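Local coordinates for putative xanthine dehydrogenase YAGS fad-binding subunit (Escherichia coli, PDB 5G5G), which probably serves as the molybdenum-binding catalytic subunit of a periplasmic aldehyde oxidase, carrying a dioxothiomolybdenum ion on pterin cytosine dinucleotide, at residues C[208-220]-C[496-510]. Residues are numbered along the deposited sequence; the frame is centred on the assembly and turned at random.
Sequences TSNQMIDWCRTDL and GDSSFPVSAGSGGQW. With MCN (pterin cytosine dinucleotide), chain Y; MOS (dioxothiomolybdenum(VI) ion), chain Z.
Q211 NE2 spends its two N-H groups on two acceptors: the backbone O of S506, at 3.0 Å and nearly in the amide plane, and O1 of the dioxothiomolybdenum ion, also 3.0 Å from NE2. The chain reaches the metal group because it runs extended beyond CG (chi2 175°), and the paired bonds fix the amide's rotation. S506 N returns a nearly straight bond to Q211 O (3.1 Å, 171° at the hydrogen), so main chain and side chain of Q211 clasp both polar backbone atoms of S506. Q211 O also accepts from T466 OG1. Beside this clasp M212, bent at chi2 (-76°), lays SD over G505 CA and brings CE to S506 O. M212 CE also meets W510 CZ2 at 3.8 Å. The thioether lies close against the side-chain-free backbone of G505 and G507. W510 is steadied by NE1 bonding to A504 O from above the carbonyl plane. I213 sets CD1 against G496 O and CG2 against S498 CB (3.7 Å), which R217 CD meets as well. V502 sets both methyls over one face of the D214 carboxylate, CG2 nearest OD1 at 3.8 Å, the side chains crossing at about a right angle. One water links D214 N to S503 O. G508 N donates to O2 of the ion (2.9 Å), while molybdenum is held by S7' and S8' of the pterin cofactor. The contact thus joins the two molybdopterin-binding regions of the chain around the metal, with a glutamine beside the oxo ligand, as in the molybdenum site of the xanthine oxidase family.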
ATOM      1  N   THR C 208      -5.311  18.663   7.723  1.00 11.80           N
ATOM      2  CA  THR C 208      -5.196  17.897   6.491  1.00 11.92           C
ATOM      3  C   THR C 208      -4.047  16.905   6.587  1.00 11.21           C
ATOM      4  O   THR C 208      -3.400  16.785   7.648  1.00 10.90           O
ATOM      5  CB  THR C 208      -5.023  18.880   5.276  1.00 12.25           C
ATOM      6  OG1 THR C 208      -5.175  18.200   4.014  1.00 12.17           O
ATOM      7  CG2 THR C 208      -3.677  19.561   5.349  1.00 12.57           C
ATOM      8  N   SER C 209      -3.828  16.182   5.478  1.00 10.93           N
ATOM      9  CA  SER C 209      -2.772  15.192   5.349  1.00 11.49           C
ATOM     10  C   SER C 209      -1.936  15.649   4.137  1.00 11.87           C
ATOM     11  O   SER C 209      -2.372  15.513   3.005  1.00 12.25           O
ATOM     12  CB  SER C 209      -3.375  13.783   5.145  1.00 11.67           C
ATOM     13  OG  SER C 209      -2.361  12.788   5.198  1.00 11.85           O
ATOM     14  N   ASN C 210      -0.819  16.344   4.408  1.00 11.64           N
ATOM     15  CA  ASN C 210      -0.088  17.015   3.354  1.00 11.63           C
ATOM     16  C   ASN C 210       1.396  17.069   3.734  1.00 11.61           C
ATOM     17  O   ASN C 210       1.714  17.405   4.859  1.00 12.21           O
ATOM     18  CB  ASN C 210      -0.677  18.405   3.101  1.00 12.06           C
ATOM     19  CG  ASN C 210      -0.200  19.010   1.792  1.00 12.71           C
ATOM     20  OD1 ASN C 210       0.980  19.271   1.628  1.00 13.50           O
ATOM     21  ND2 ASN C 210      -1.099  19.178   0.829  1.00 12.96           N
ATOM     22  N   GLN C 211       2.270  16.798   2.763  1.00 10.95           N
ATOM     23  CA  GLN C 211       3.711  16.767   2.953  1.00 10.93           C
ATOM     24  C   GLN C 211       4.334  18.184   2.975  1.00 11.89           C
ATOM     25  O   GLN C 211       5.481  18.335   3.453  1.00 11.72           O
ATOM     26  CB  GLN C 211       4.366  15.984   1.808  1.00 10.59           C
ATOM     27  CG  GLN C 211       3.961  14.509   1.705  1.00 10.53           C
ATOM     28  CD  GLN C 211       4.495  13.751   0.510  1.00 10.68           C
ATOM     29  OE1 GLN C 211       3.793  12.968  -0.137  1.00 10.08           O
ATOM     30  NE2 GLN C 211       5.767  13.999   0.193  1.00 11.89           N
ATOM     31  N   MET C 212       3.641  19.165   2.411  1.00 12.27           N
ATOM     32  CA  MET C 212       4.217  20.490   2.074  1.00 13.16           C
ATOM     33  C   MET C 212       3.287  21.587   2.536  1.00 13.43           C
ATOM     34  O   MET C 212       2.369  21.968   1.819  1.00 12.72           O
ATOM     35  CB  MET C 212       4.428  20.590   0.568  1.00 14.81           C
ATOM     36  CG  MET C 212       5.419  19.609  -0.029  1.00 15.79           C
ATOM     37  SD  MET C 212       7.078  20.206   0.404  1.00 19.89           S
ATOM     38  CE  MET C 212       8.144  19.109  -0.429  1.00 20.99           C
ATOM     39  N   ILE C 213       3.467  22.030   3.777  1.00 13.20           N
ATOM     40  CA  ILE C 213       2.493  22.865   4.487  1.00 13.54           C
ATOM     41  C   ILE C 213       2.387  24.187   3.766  1.00 13.96           C
ATOM     42  O   ILE C 213       1.276  24.680   3.524  1.00 13.41           O
ATOM     43  CB  ILE C 213       2.892  23.112   5.957  1.00 14.24           C
ATOM     44  CG1 ILE C 213       2.835  21.810   6.790  1.00 15.29           C
ATOM     45  CG2 ILE C 213       2.041  24.204   6.628  1.00 15.13           C
ATOM     46  CD1 ILE C 213       1.405  21.285   7.009  1.00 16.42           C
ATOM     47  N   ASP C 214       3.540  24.768   3.416  1.00 14.36           N
ATOM     48  CA  ASP C 214       3.475  26.121   2.815  1.00 15.94           C
ATOM     49  C   ASP C 214       2.863  26.084   1.408  1.00 15.91           C
ATOM     50  O   ASP C 214       2.084  26.976   1.057  1.00 16.80           O
ATOM     51  CB  ASP C 214       4.843  26.790   2.791  1.00 16.83           C
ATOM     52  CG  ASP C 214       4.756  28.259   2.431  1.00 18.60           C
ATOM     53  OD1 ASP C 214       4.087  29.050   3.127  1.00 19.09           O
ATOM     54  OD2 ASP C 214       5.446  28.617   1.467  1.00 19.39           O
ATOM     55  N   TRP C 215       3.188  25.068   0.607  1.00 15.39           N
ATOM     56  CA  TRP C 215       2.617  24.944  -0.742  1.00 15.43           C
ATOM     57  C   TRP C 215       1.118  24.757  -0.607  1.00 15.83           C
ATOM     58  O   TRP C 215       0.352  25.321  -1.386  1.00 15.65           O
ATOM     59  CB  TRP C 215       3.134  23.718  -1.470  1.00 15.81           C
ATOM     60  CG  TRP C 215       4.576  23.804  -1.913  1.00 16.79           C
ATOM     61  CD1 TRP C 215       5.438  24.859  -1.783  1.00 18.60           C
ATOM     62  CD2 TRP C 215       5.267  22.779  -2.606  1.00 17.34           C
ATOM     63  NE1 TRP C 215       6.688  24.503  -2.323  1.00 19.24           N
ATOM     64  CE2 TRP C 215       6.577  23.247  -2.875  1.00 18.05           C
ATOM     65  CE3 TRP C 215       4.909  21.494  -3.020  1.00 16.74           C
ATOM     66  CZ2 TRP C 215       7.514  22.475  -3.579  1.00 18.12           C
ATOM     67  CZ3 TRP C 215       5.840  20.733  -3.722  1.00 17.07           C
ATOM     68  CH2 TRP C 215       7.139  21.210  -3.952  1.00 17.10           C
ATOM     69  N   CYS C 216       0.714  23.929   0.353  1.00 14.77           N
ATOM     70  CA  CYS C 216      -0.756  23.711   0.600  1.00 15.14           C
ATOM     71  C   CYS C 216      -1.453  25.021   0.866  1.00 15.35           C
ATOM     72  O   CYS C 216      -2.499  25.339   0.273  1.00 15.13           O
ATOM     73  CB  CYS C 216      -0.946  22.752   1.775  1.00 14.89           C
ATOM     74  SG  CYS C 216      -2.674  22.319   2.150  1.00 16.99           S
ATOM     75  N   ARG C 217      -0.900  25.800   1.778  1.00 15.11           N
ATOM     76  CA  ARG C 217      -1.506  27.061   2.142  1.00 16.89           C
ATOM     77  C   ARG C 217      -1.661  28.013   0.932  1.00 17.23           C
ATOM     78  O   ARG C 217      -2.740  28.596   0.671  1.00 16.69           O
ATOM     79  CB  ARG C 217      -0.671  27.719   3.215  1.00 18.22           C
ATOM     80  CG  ARG C 217      -1.334  28.886   3.897  1.00 21.16           C
ATOM     81  CD  ARG C 217      -0.310  29.543   4.766  1.00 24.23           C
ATOM     82  NE  ARG C 217      -0.741  30.812   5.267  1.00 27.84           N
ATOM     83  CZ  ARG C 217       0.071  31.754   5.721  1.00 32.61           C
ATOM     84  NH1 ARG C 217       1.390  31.580   5.699  1.00 34.76           N
ATOM     85  NH2 ARG C 217      -0.448  32.890   6.167  1.00 35.07           N
ATOM     86  N   THR C 218      -0.579  28.148   0.170  1.00 17.08           N
ATOM     87  CA  THR C 218      -0.588  29.041  -0.975  1.00 17.81           C
ATOM     88  C   THR C 218      -1.568  28.569  -2.048  1.00 17.52           C
ATOM     89  O   THR C 218      -2.317  29.374  -2.598  1.00 17.22           O
ATOM     90  CB  THR C 218       0.803  29.167  -1.577  1.00 19.06           C
ATOM     91  OG1 THR C 218       1.635  29.769  -0.596  1.00 19.43           O
ATOM     92  CG2 THR C 218       0.781  30.020  -2.819  1.00 20.22           C
ATOM     93  N   ASP C 219      -1.515  27.276  -2.340  1.00 17.29           N
ATOM     94  CA  ASP C 219      -2.318  26.685  -3.416  1.00 17.84           C
ATOM     95  C   ASP C 219      -3.773  26.687  -3.039  1.00 16.90           C
ATOM     96  O   ASP C 219      -4.636  26.917  -3.915  1.00 16.75           O
ATOM     97  CB  ASP C 219      -1.821  25.292  -3.790  1.00 18.04           C
ATOM     98  CG  ASP C 219      -0.424  25.342  -4.441  1.00 20.58           C
ATOM     99  OD1 ASP C 219      -0.009  26.459  -4.809  1.00 23.04           O
ATOM    100  OD2 ASP C 219       0.268  24.316  -4.599  1.00 20.90           O
ATOM    101  N   LEU C 220      -4.065  26.413  -1.777  1.00 16.00           N
ATOM    102  CA  LEU C 220      -5.511  26.410  -1.355  1.00 16.08           C
ATOM    103  C   LEU C 220      -6.065  27.838  -1.439  1.00 17.38           C
ATOM    104  O   LEU C 220      -7.178  28.075  -1.934  1.00 17.16           O
ATOM    105  CB  LEU C 220      -5.678  25.875   0.056  1.00 16.06           C
ATOM    106  CG  LEU C 220      -7.118  25.783   0.560  1.00 16.05           C
ATOM    107  CD1 LEU C 220      -8.008  25.039  -0.417  1.00 15.97           C
ATOM    108  CD2 LEU C 220      -7.158  25.129   1.923  1.00 16.57           C
ATOM    109  N   GLY C 496       4.423  20.873  11.351  1.00 12.54           N
ATOM    110  CA  GLY C 496       3.314  20.753  10.428  1.00 13.58           C
ATOM    111  C   GLY C 496       2.189  21.746  10.646  1.00 13.98           C
ATOM    112  O   GLY C 496       1.034  21.370  10.596  1.00 16.44           O
ATOM    113  N   ASP C 497       2.489  22.977  10.929  1.00 14.39           N
ATOM    114  CA  ASP C 497       1.489  23.997  11.176  1.00 14.56           C
ATOM    115  C   ASP C 497       2.013  25.268  10.514  1.00 14.80           C
ATOM    116  O   ASP C 497       3.183  25.692  10.731  1.00 14.36           O
ATOM    117  CB  ASP C 497       1.312  24.144  12.681  1.00 16.07           C
ATOM    118  CG  ASP C 497       0.114  25.022  13.081  1.00 18.46           C
ATOM    119  OD1 ASP C 497      -0.112  26.122  12.483  1.00 19.16           O
ATOM    120  OD2 ASP C 497      -0.503  24.669  14.125  1.00 19.69           O
ATOM    121  N   SER C 498       1.176  25.883   9.664  1.00 14.30           N
ATOM    122  CA  SER C 498       1.582  27.118   8.968  1.00 15.01           C
ATOM    123  C   SER C 498       1.740  28.316   9.895  1.00 15.97           C
ATOM    124  O   SER C 498       2.256  29.377   9.463  1.00 16.55           O
ATOM    125  CB  SER C 498       0.659  27.451   7.793  1.00 15.19           C
ATOM    126  OG  SER C 498      -0.652  27.746   8.257  1.00 14.37           O
ATOM    127  N   SER C 499       1.357  28.196  11.158  1.00 16.99           N
ATOM    128  CA  SER C 499       1.719  29.243  12.103  1.00 18.56           C
ATOM    129  C   SER C 499       3.227  29.208  12.490  1.00 18.27           C
ATOM    130  O   SER C 499       3.733  30.162  13.049  1.00 18.53           O
ATOM    131  CB  SER C 499       0.754  29.292  13.291  1.00 20.91           C
ATOM    132  OG  SER C 499       0.978  28.253  14.200  1.00 22.84           O
ATOM    133  N   PHE C 500       3.962  28.183  12.067  1.00 17.32           N
ATOM    134  CA  PHE C 500       5.390  28.076  12.374  1.00 16.94           C
ATOM    135  C   PHE C 500       6.217  28.511  11.181  1.00 17.12           C
ATOM    136  O   PHE C 500       5.713  28.626  10.076  1.00 17.32           O
ATOM    137  CB  PHE C 500       5.731  26.617  12.668  1.00 16.74           C
ATOM    138  CG  PHE C 500       4.988  26.015  13.833  1.00 16.41           C
ATOM    139  CD1 PHE C 500       4.501  26.806  14.906  1.00 17.37           C
ATOM    140  CD2 PHE C 500       4.826  24.643  13.878  1.00 16.19           C
ATOM    141  CE1 PHE C 500       3.835  26.228  15.968  1.00 17.91           C
ATOM    142  CE2 PHE C 500       4.155  24.078  14.928  1.00 16.61           C
ATOM    143  CZ  PHE C 500       3.664  24.850  15.966  1.00 17.19           C
ATOM    144  N   PRO C 501       7.530  28.668  11.360  1.00 16.60           N
ATOM    145  CA  PRO C 501       8.316  29.125  10.222  1.00 16.56           C
ATOM    146  C   PRO C 501       8.344  28.182   9.048  1.00 15.77           C
ATOM    147  O   PRO C 501       8.190  26.958   9.217  1.00 15.86           O
ATOM    148  CB  PRO C 501       9.737  29.259  10.821  1.00 16.86           C
ATOM    149  CG  PRO C 501       9.478  29.673  12.221  1.00 17.62           C
ATOM    150  CD  PRO C 501       8.258  28.855  12.626  1.00 17.17           C
ATOM    151  N   VAL C 502       8.522  28.745   7.865  1.00 15.77           N
ATOM    152  CA  VAL C 502       8.520  27.971   6.627  1.00 15.36           C
ATOM    153  C   VAL C 502       9.782  27.106   6.461  1.00 15.28           C
ATOM    154  O   VAL C 502      10.931  27.619   6.365  1.00 15.91           O
ATOM    155  CB  VAL C 502       8.354  28.891   5.402  1.00 15.63           C
ATOM    156  CG1 VAL C 502       8.401  28.100   4.096  1.00 15.20           C
ATOM    157  CG2 VAL C 502       7.021  29.657   5.502  1.00 16.30           C
ATOM    158  N   SER C 503       9.575  25.797   6.456  1.00 14.60           N
ATOM    159  CA  SER C 503      10.599  24.830   6.053  1.00 14.55           C
ATOM    160  C   SER C 503      10.521  24.480   4.573  1.00 14.28           C
ATOM    161  O   SER C 503       9.587  24.883   3.874  1.00 14.34           O
ATOM    162  CB  SER C 503      10.405  23.544   6.870  1.00 14.11           C
ATOM    163  OG  SER C 503       9.358  22.776   6.333  1.00 14.15           O
ATOM    164  N   ALA C 504      11.445  23.646   4.124  1.00 13.87           N
ATOM    165  CA  ALA C 504      11.375  23.127   2.753  1.00 13.86           C
ATOM    166  C   ALA C 504      10.362  21.990   2.570  1.00 13.61           C
ATOM    167  O   ALA C 504      10.119  21.585   1.440  1.00 14.11           O
ATOM    168  CB  ALA C 504      12.734  22.677   2.257  1.00 13.76           C
ATOM    169  N   GLY C 505       9.764  21.517   3.658  1.00 13.45           N
ATOM    170  CA  GLY C 505       8.846  20.389   3.614  1.00 13.22           C
ATOM    171  C   GLY C 505       9.461  19.038   3.325  1.00 12.89           C
ATOM    172  O   GLY C 505      10.688  18.897   3.230  1.00 13.43           O
ATOM    173  N   SER C 506       8.593  18.045   3.195  1.00 12.19           N
ATOM    174  CA  SER C 506       9.013  16.672   2.905  1.00 11.92           C
ATOM    175  C   SER C 506       8.864  16.345   1.428  1.00 11.52           C
ATOM    176  O   SER C 506       7.796  16.028   0.966  1.00 11.86           O
ATOM    177  CB  SER C 506       8.221  15.705   3.708  1.00 11.51           C
ATOM    178  OG  SER C 506       8.425  15.833   5.094  1.00 12.16           O
ATOM    179  N   GLY C 507       9.966  16.353   0.706  1.00 11.30           N
ATOM    180  CA  GLY C 507       9.945  16.129  -0.694  1.00 11.25           C
ATOM    181  C   GLY C 507      11.378  16.155  -1.204  1.00 11.68           C
ATOM    182  O   GLY C 507      12.257  16.717  -0.541  1.00 11.61           O
ATOM    183  N   GLY C 508      11.592  15.499  -2.343  1.00 12.01           N
ATOM    184  CA  GLY C 508      12.887  15.490  -3.038  1.00 12.16           C
ATOM    185  C   GLY C 508      14.057  14.949  -2.234  1.00 11.83           C
ATOM    186  O   GLY C 508      15.251  15.261  -2.534  1.00 11.67           O
ATOM    187  N   GLN C 509      13.728  14.177  -1.206  1.00 11.81           N
ATOM    188  CA  GLN C 509      14.635  13.806  -0.102  1.00 11.67           C
ATOM    189  C   GLN C 509      15.520  14.940   0.365  1.00 11.87           C
ATOM    190  O   GLN C 509      16.703  14.731   0.630  1.00 11.99           O
ATOM    191  CB  GLN C 509      15.421  12.508  -0.387  1.00 11.23           C
ATOM    192  CG  GLN C 509      16.428  12.500  -1.547  1.00 11.29           C
ATOM    193  CD  GLN C 509      17.321  11.292  -1.557  1.00 11.78           C
ATOM    194  OE1 GLN C 509      16.956  10.195  -1.165  1.00 10.33           O
ATOM    195  NE2 GLN C 509      18.528  11.485  -2.058  1.00 11.83           N
ATOM    196  N   TRP C 510      15.004  16.157   0.399  1.00 12.28           N
ATOM    197  CA  TRP C 510      15.771  17.298   0.931  1.00 12.61           C
ATOM    198  C   TRP C 510      15.352  17.609   2.367  1.00 12.47           C
ATOM    199  O   TRP C 510      15.940  18.482   3.012  1.00 12.11           O
ATOM    200  CB  TRP C 510      15.661  18.563   0.077  1.00 14.27           C
ATOM    201  CG  TRP C 510      14.246  19.108  -0.099  1.00 15.42           C
ATOM    202  CD1 TRP C 510      13.334  19.420   0.891  1.00 16.10           C
ATOM    203  CD2 TRP C 510      13.608  19.423  -1.333  1.00 17.61           C
ATOM    204  NE1 TRP C 510      12.162  19.887   0.327  1.00 16.66           N
ATOM    205  CE2 TRP C 510      12.309  19.911  -1.030  1.00 18.87           C
ATOM    206  CE3 TRP C 510      13.972  19.268  -2.686  1.00 20.74           C
ATOM    207  CZ2 TRP C 510      11.371  20.248  -2.033  1.00 21.76           C
ATOM    208  CZ3 TRP C 510      13.031  19.657  -3.717  1.00 22.94           C
ATOM    209  CH2 TRP C 510      11.761  20.138  -3.365  1.00 23.84           C
TER
HETATM  210  N1  MCN Y 921      17.681  10.471   7.528  1.00 10.61           N
HETATM  211  C2  MCN Y 921      18.734  10.351   8.543  1.00 10.31           C
HETATM  212  N3  MCN Y 921      19.951  10.986   7.871  1.00 10.44           N
HETATM  213  C4  MCN Y 921      20.182  11.434   6.648  1.00 10.65           C
HETATM  214  C5  MCN Y 921      18.918  11.560   5.843  1.00 10.58           C
HETATM  215  C6  MCN Y 921      17.812  11.032   6.279  1.00 10.31           C
HETATM  216  O2  MCN Y 921      18.697   9.940   9.581  1.00 10.67           O
HETATM  217  N4  MCN Y 921      21.284  11.843   6.130  1.00 10.72           N
HETATM  218  C1' MCN Y 921      16.488   9.738   7.918  1.00 10.98           C
HETATM  219  C2D MCN Y 921      15.652  10.518   9.001  1.00 11.03           C
HETATM  220  O2' MCN Y 921      14.891   9.595   9.776  1.00 11.43           O
HETATM  221  C3' MCN Y 921      14.821  11.292   8.109  1.00 11.03           C
HETATM  222  C4D MCN Y 921      14.355  10.426   6.853  1.00 10.70           C
HETATM  223  O4D MCN Y 921      15.614   9.599   6.791  1.00 10.68           O
HETATM  224  O3' MCN Y 921      13.580  11.882   8.640  1.00 10.71           O
HETATM  225  C5' MCN Y 921      14.137  10.941   5.554  1.00 10.12           C
HETATM  226  O5' MCN Y 921      14.865  12.114   5.279  1.00  9.80           O
HETATM  227  PA  MCN Y 921      15.032  12.550   3.801  1.00  9.99           P
HETATM  228  O1A MCN Y 921      15.551  13.987   3.825  1.00 10.68           O
HETATM  229  O2A MCN Y 921      15.735  11.492   3.026  1.00 11.05           O
HETATM  230  O3A MCN Y 921      13.452  12.588   3.214  1.00 10.74           O
HETATM  231  PB  MCN Y 921      12.469  13.808   3.420  1.00 10.73           P
HETATM  232  O1B MCN Y 921      12.636  14.784   2.337  1.00 10.42           O
HETATM  233  O2B MCN Y 921      12.529  14.268   4.840  1.00 11.19           O
HETATM  234  O3B MCN Y 921      11.117  13.013   3.310  1.00 10.06           O
HETATM  235  C10 MCN Y 921      10.534  12.752   1.964  1.00  9.75           C
HETATM  236  C9' MCN Y 921      10.763  11.368   1.467  1.00  9.77           C
HETATM  237  C8' MCN Y 921      10.193  11.322  -0.054  1.00  9.95           C
HETATM  238  S8' MCN Y 921      10.518  12.566  -1.128  1.00  9.98           S
HETATM  239  C7' MCN Y 921       9.368  10.423  -0.280  1.00  9.79           C
HETATM  240  S7' MCN Y 921       8.479  10.329  -1.829  1.00  9.88           S
HETATM  241  C6' MCN Y 921       9.202   9.164   0.626  1.00  9.78           C
HETATM  242  C7  MCN Y 921      10.379   9.268   1.708  1.00  9.15           C
HETATM  243  O9' MCN Y 921      10.378  10.467   2.371  1.00  9.76           O
HETATM  244  N5' MCN Y 921       7.862   9.447   1.362  1.00  9.12           N
HETATM  245  C4A MCN Y 921       7.551   8.657   2.596  1.00  9.51           C
HETATM  246  N8' MCN Y 921      10.103   8.240   2.735  1.00  9.39           N
HETATM  247  C4B MCN Y 921       8.865   8.117   3.260  1.00  9.53           C
HETATM  248  N1' MCN Y 921       8.685   7.249   4.337  1.00  9.54           N
HETATM  249  C2' MCN Y 921       7.512   7.229   5.099  1.00 10.12           C
HETATM  250  N2' MCN Y 921       7.335   6.447   6.052  1.00  9.93           N
HETATM  251  N3' MCN Y 921       6.410   7.718   4.452  1.00  9.78           N
HETATM  252  C4' MCN Y 921       6.306   8.583   3.375  1.00 10.23           C
HETATM  253  O4' MCN Y 921       5.360   9.130   2.776  1.00  9.07           O
HETATM  254 MO   MOS Z 922       8.866  12.400  -2.772  1.00 12.91          MO
HETATM  255  S   MOS Z 922       8.057  11.790  -4.856  0.60 14.31           S
HETATM  256  O1  MOS Z 922       7.400  13.282  -2.252  1.00 12.77           O
HETATM  257  O2  MOS Z 922       9.856  13.805  -3.968  1.00 14.52           O
HETATM  258  O   HOH W   1       6.624  24.132   4.130  1.00 16.99           O